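Long-range contact in UDP-N-Acetylglucosamine 2-Epimerase (Thermus thermophilus, PDB 1V4V), which probably interconverts UDP-N-acetylglucosamine and UDP-N-acetylmannosamine by epimerisation at C2 of the sugar: residues A[195-206]-A[230-238]. Numbering follows the deposited sequence. Where two conformers were deposited one is given.
Sequences LPEGPYVTVTMH and HLTFVYPVH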
loop_
_atom_site.group_PDB
_atom_site.type_symbol
_atom_site.label_atom_id
_atom_site.label_comp_id
_atom_site.label_asym_id
_atom_site.label_seq_id
_atom_site.Cartn_x
_atom_site.Cartn_y
_atom_site.Cartn_z
ATOM N N LEU A 195 6.133 -5.716 49.954
ATOM C CA LEU A 195 5.179 -4.640 50.195
ATOM C C LEU A 195 4.379 -4.915 51.458
ATOM O O LEU A 195 4.177 -6.068 51.839
ATOM C CB LEU A 195 4.203 -4.505 49.023
ATOM C CG LEU A 195 4.727 -3.967 47.693
ATOM C CD1 LEU A 195 3.589 -3.949 46.681
ATOM C CD2 LEU A 195 5.299 -2.566 47.894
ATOM N N PRO A 196 3.929 -3.853 52.138
ATOM C CA PRO A 196 3.137 -4.045 53.356
ATOM C C PRO A 196 1.777 -4.570 52.907
ATOM O O PRO A 196 1.478 -4.566 51.715
ATOM C CB PRO A 196 3.024 -2.631 53.923
ATOM C CG PRO A 196 4.246 -1.937 53.392
ATOM C CD PRO A 196 4.313 -2.441 51.976
ATOM N N GLU A 197 0.963 -5.023 53.849
ATOM C CA GLU A 197 -0.370 -5.509 53.525
ATOM C C GLU A 197 -1.170 -4.342 52.932
ATOM O O GLU A 197 -1.023 -3.207 53.375
ATOM C CB GLU A 197 -1.054 -6.027 54.797
ATOM C CG GLU A 197 -2.555 -6.201 54.694
ATOM C CD GLU A 197 -3.164 -6.740 55.981
ATOM O OE1 GLU A 197 -3.265 -7.974 56.123
ATOM O OE2 GLU A 197 -3.530 -5.926 56.856
ATOM N N GLY A 198 -2.002 -4.625 51.933
ATOM C CA GLY A 198 -2.807 -3.583 51.308
ATOM C C GLY A 198 -3.915 -3.062 52.207
ATOM O O GLY A 198 -3.923 -3.362 53.403
ATOM N N PRO A 199 -4.889 -2.307 51.670
ATOM C CA PRO A 199 -5.054 -1.892 50.270
ATOM C C PRO A 199 -3.964 -0.938 49.786
ATOM O O PRO A 199 -3.261 -0.315 50.587
ATOM C CB PRO A 199 -6.426 -1.214 50.265
ATOM C CG PRO A 199 -7.127 -1.819 51.450
ATOM C CD PRO A 199 -6.033 -1.856 52.476
ATOM N N TYR A 200 -3.861 -0.803 48.466
ATOM C CA TYR A 200 -2.855 0.062 47.867
ATOM C C TYR A 200 -3.416 1.139 46.958
ATOM O O TYR A 200 -4.521 1.018 46.431
ATOM C CB TYR A 200 -1.882 -0.750 47.012
ATOM C CG TYR A 200 -1.316 -1.980 47.680
ATOM C CD1 TYR A 200 -1.772 -3.252 47.333
ATOM C CD2 TYR A 200 -0.311 -1.875 48.637
ATOM C CE1 TYR A 200 -1.236 -4.395 47.924
ATOM C CE2 TYR A 200 0.231 -3.011 49.241
ATOM C CZ TYR A 200 -0.235 -4.265 48.876
ATOM O OH TYR A 200 0.306 -5.390 49.457
ATOM N N VAL A 201 -2.622 2.192 46.801
ATOM C CA VAL A 201 -2.910 3.288 45.887
ATOM C C VAL A 201 -1.597 3.393 45.122
ATOM O O VAL A 201 -0.540 3.564 45.730
ATOM C CB VAL A 201 -3.164 4.633 46.605
ATOM C CG1 VAL A 201 -3.213 5.761 45.579
ATOM C CG2 VAL A 201 -4.487 4.578 47.371
ATOM N N THR A 202 -1.648 3.256 43.802
ATOM C CA THR A 202 -0.427 3.360 43.011
ATOM C C THR A 202 -0.242 4.804 42.596
ATOM O O THR A 202 -1.193 5.465 42.170
ATOM C CB THR A 202 -0.481 2.469 41.751
ATOM O OG1 THR A 202 -0.545 1.091 42.137
ATOM C CG2 THR A 202 0.768 2.685 40.889
ATOM N N VAL A 203 0.980 5.300 42.754
ATOM C CA VAL A 203 1.296 6.676 42.392
ATOM C C VAL A 203 2.392 6.723 41.343
ATOM O O VAL A 203 3.373 5.973 41.420
ATOM C CB VAL A 203 1.763 7.494 43.617
ATOM C CG1 VAL A 203 2.202 8.883 43.175
ATOM C CG2 VAL A 203 0.643 7.602 44.645
ATOM N N THR A 204 2.214 7.618 40.376
ATOM C CA THR A 204 3.171 7.811 39.290
ATOM C C THR A 204 3.193 9.284 38.842
ATOM O O THR A 204 2.158 9.864 38.491
ATOM C CB THR A 204 2.826 6.896 38.082
ATOM O OG1 THR A 204 3.687 5.751 38.093
ATOM C CG2 THR A 204 2.962 7.634 36.758
HETATM N N MSE A 205 4.366 9.910 38.903
HETATM C CA MSE A 205 4.520 11.311 38.463
HETATM C C MSE A 205 5.810 11.427 37.670
HETATM O O MSE A 205 6.897 11.185 38.208
HETATM C CB MSE A 205 4.591 12.209 39.711
HETATM C CG MSE A 205 3.252 12.384 40.472
HETATM SE SE MSE A 205 3.260 13.926 41.629
HETATM C CE MSE A 205 4.384 13.205 42.971
ATOM N N HIS A 206 5.709 11.777 36.393
ATOM C CA HIS A 206 6.903 11.915 35.559
ATOM C C HIS A 206 6.738 12.778 34.309
ATOM O O HIS A 206 7.637 12.810 33.468
ATOM C CB HIS A 206 7.431 10.544 35.123
ATOM C CG HIS A 206 6.519 9.820 34.180
ATOM N ND1 HIS A 206 6.833 9.608 32.854
ATOM C CD2 HIS A 206 5.300 9.264 34.369
ATOM C CE1 HIS A 206 5.848 8.949 32.269
ATOM N NE2 HIS A 206 4.905 8.728 33.167
ATOM N N HIS A 230 -4.357 3.705 56.846
ATOM C CA HIS A 230 -4.576 2.292 56.548
ATOM C C HIS A 230 -4.297 1.906 55.104
ATOM O O HIS A 230 -4.381 0.731 54.745
ATOM C CB HIS A 230 -6.005 1.887 56.913
ATOM C CG HIS A 230 -6.315 2.015 58.369
ATOM N ND1 HIS A 230 -5.507 1.474 59.349
ATOM C CD2 HIS A 230 -7.343 2.609 59.015
ATOM C CE1 HIS A 230 -6.026 1.732 60.532
ATOM N NE2 HIS A 230 -7.142 2.420 60.360
ATOM N N LEU A 231 -3.981 2.895 54.272
ATOM C CA LEU A 231 -3.672 2.636 52.871
ATOM C C LEU A 231 -2.176 2.763 52.658
ATOM O O LEU A 231 -1.512 3.545 53.329
ATOM C CB LEU A 231 -4.365 3.658 51.959
ATOM C CG LEU A 231 -5.879 3.794 52.055
ATOM C CD1 LEU A 231 -6.358 4.797 51.001
ATOM C CD2 LEU A 231 -6.527 2.448 51.839
ATOM N N THR A 232 -1.644 1.996 51.715
ATOM C CA THR A 232 -0.227 2.086 51.408
ATOM C C THR A 232 -0.088 2.654 50.006
ATOM O O THR A 232 -0.636 2.109 49.055
ATOM C CB THR A 232 0.452 0.725 51.468
ATOM O OG1 THR A 232 0.383 0.230 52.812
ATOM C CG2 THR A 232 1.917 0.845 51.037
ATOM N N PHE A 233 0.638 3.762 49.896
ATOM C CA PHE A 233 0.851 4.429 48.614
ATOM C C PHE A 233 2.166 3.962 48.011
ATOM O O PHE A 233 3.235 4.211 48.565
ATOM C CB PHE A 233 0.841 5.950 48.821
ATOM C CG PHE A 233 -0.479 6.476 49.334
ATOM C CD1 PHE A 233 -0.854 6.279 50.662
ATOM C CD2 PHE A 233 -1.379 7.096 48.467
ATOM C CE1 PHE A 233 -2.105 6.685 51.126
ATOM C CE2 PHE A 233 -2.635 7.509 48.912
ATOM C CZ PHE A 233 -3.005 7.302 50.250
ATOM N N VAL A 234 2.071 3.275 46.875
ATOM C CA VAL A 234 3.245 2.733 46.196
ATOM C C VAL A 234 3.596 3.585 44.991
ATOM O O VAL A 234 2.805 3.724 44.054
ATOM C CB VAL A 234 2.998 1.281 45.772
ATOM C CG1 VAL A 234 4.276 0.683 45.195
ATOM C CG2 VAL A 234 2.529 0.474 46.981
ATOM N N TYR A 235 4.809 4.129 45.022
ATOM C CA TYR A 235 5.291 5.038 44.001
ATOM C C TYR A 235 6.624 4.649 43.348
ATOM O O TYR A 235 7.685 4.856 43.932
ATOM C CB TYR A 235 5.400 6.423 44.656
ATOM C CG TYR A 235 5.860 7.589 43.802
ATOM C CD1 TYR A 235 6.015 7.478 42.423
ATOM C CD2 TYR A 235 6.105 8.833 44.394
ATOM C CE1 TYR A 235 6.401 8.581 41.650
ATOM C CE2 TYR A 235 6.491 9.934 43.634
ATOM C CZ TYR A 235 6.635 9.805 42.268
ATOM O OH TYR A 235 6.991 10.902 41.526
ATOM N N PRO A 236 6.578 4.063 42.140
ATOM C CA PRO A 236 7.816 3.684 41.446
ATOM C C PRO A 236 8.328 4.999 40.856
ATOM O O PRO A 236 7.787 5.488 39.866
ATOM C CB PRO A 236 7.332 2.722 40.360
ATOM C CG PRO A 236 6.019 2.198 40.904
ATOM C CD PRO A 236 5.411 3.443 41.494
ATOM N N VAL A 237 9.349 5.581 41.474
ATOM C CA VAL A 237 9.883 6.861 41.020
ATOM C C VAL A 237 10.874 6.764 39.865
ATOM O O VAL A 237 11.813 5.970 39.910
ATOM C CB VAL A 237 10.570 7.603 42.185
ATOM C CG1 VAL A 237 10.899 9.035 41.780
ATOM C CG2 VAL A 237 9.682 7.578 43.409
ATOM N N HIS A 238 10.674 7.577 38.831
ATOM C CA HIS A 238 11.593 7.559 37.699
ATOM C C HIS A 238 13.018 7.904 38.139
ATOM O O HIS A 238 13.222 8.614 39.126
ATOM C CB HIS A 238 11.121 8.517 36.603
ATOM C CG HIS A 238 10.072 7.930 35.709
ATOM N ND1 HIS A 238 8.783 7.690 36.134
ATOM C CD2 HIS A 238 10.138 7.488 34.432
ATOM C CE1 HIS A 238 8.101 7.121 35.156
ATOM N NE2 HIS A 238 8.898 6.986 34.113
HETATM O O HOH W 1 -2.076 -0.744 53.382
HETATM O O HOH W 2 6.580 7.755 38.284
#
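A chi1 of 67° sets His206 CG between the backbone N and the carbonyl carbon, and the imidazole meets the ring of His238. The two rings form an offset stack, planes 10° apart and centroids separated by 4.2 Å; CB of His206 also rests over the His238 face in a CH-pi contact. Water 2 lies in the plane of the His238 ring, at its edge, linking ND1 to Pro236 O.

Tyr235 CG stands anti to the backbone N (chi1 -179°), which carries the ring alongside 195-206. CG1 of Val203 covers one face, 4.1 Å from the ring centroid, and Val237 CG2 covers the other, while the hydroxyl OH reaches Met205 O in a weak bond of 3.3 Å.

Strands 200-203 and 232-236 illustrate how adjacent parallel strands are joined in register by backbone bonds, with alternate side chains on the two faces. Val201 bonds to two alternate residues of strand 232-236: its N donates to Thr232 O, and its O accepts a hydrogen bond from Val234 N at 2.9 Å. Val201 CB packs 3.6 Å from Phe233 CD2, the two side chains side by side on one sheet face; on the other, Tyr200 CD2 meets Thr232 CB at 3.9 Å. Tyr200 OH turns back to Pro196 O (2.7 Å), and water 1 bridges Glu197 O, His230 O and Thr232 OG1.

Helix 214-227 connects these neighbouring strands, and strand 275-280 flanks 200-203 on its far side: a classic beta-alpha-beta crossover in the Rossmann-like C-terminal domain of a GT-B fold.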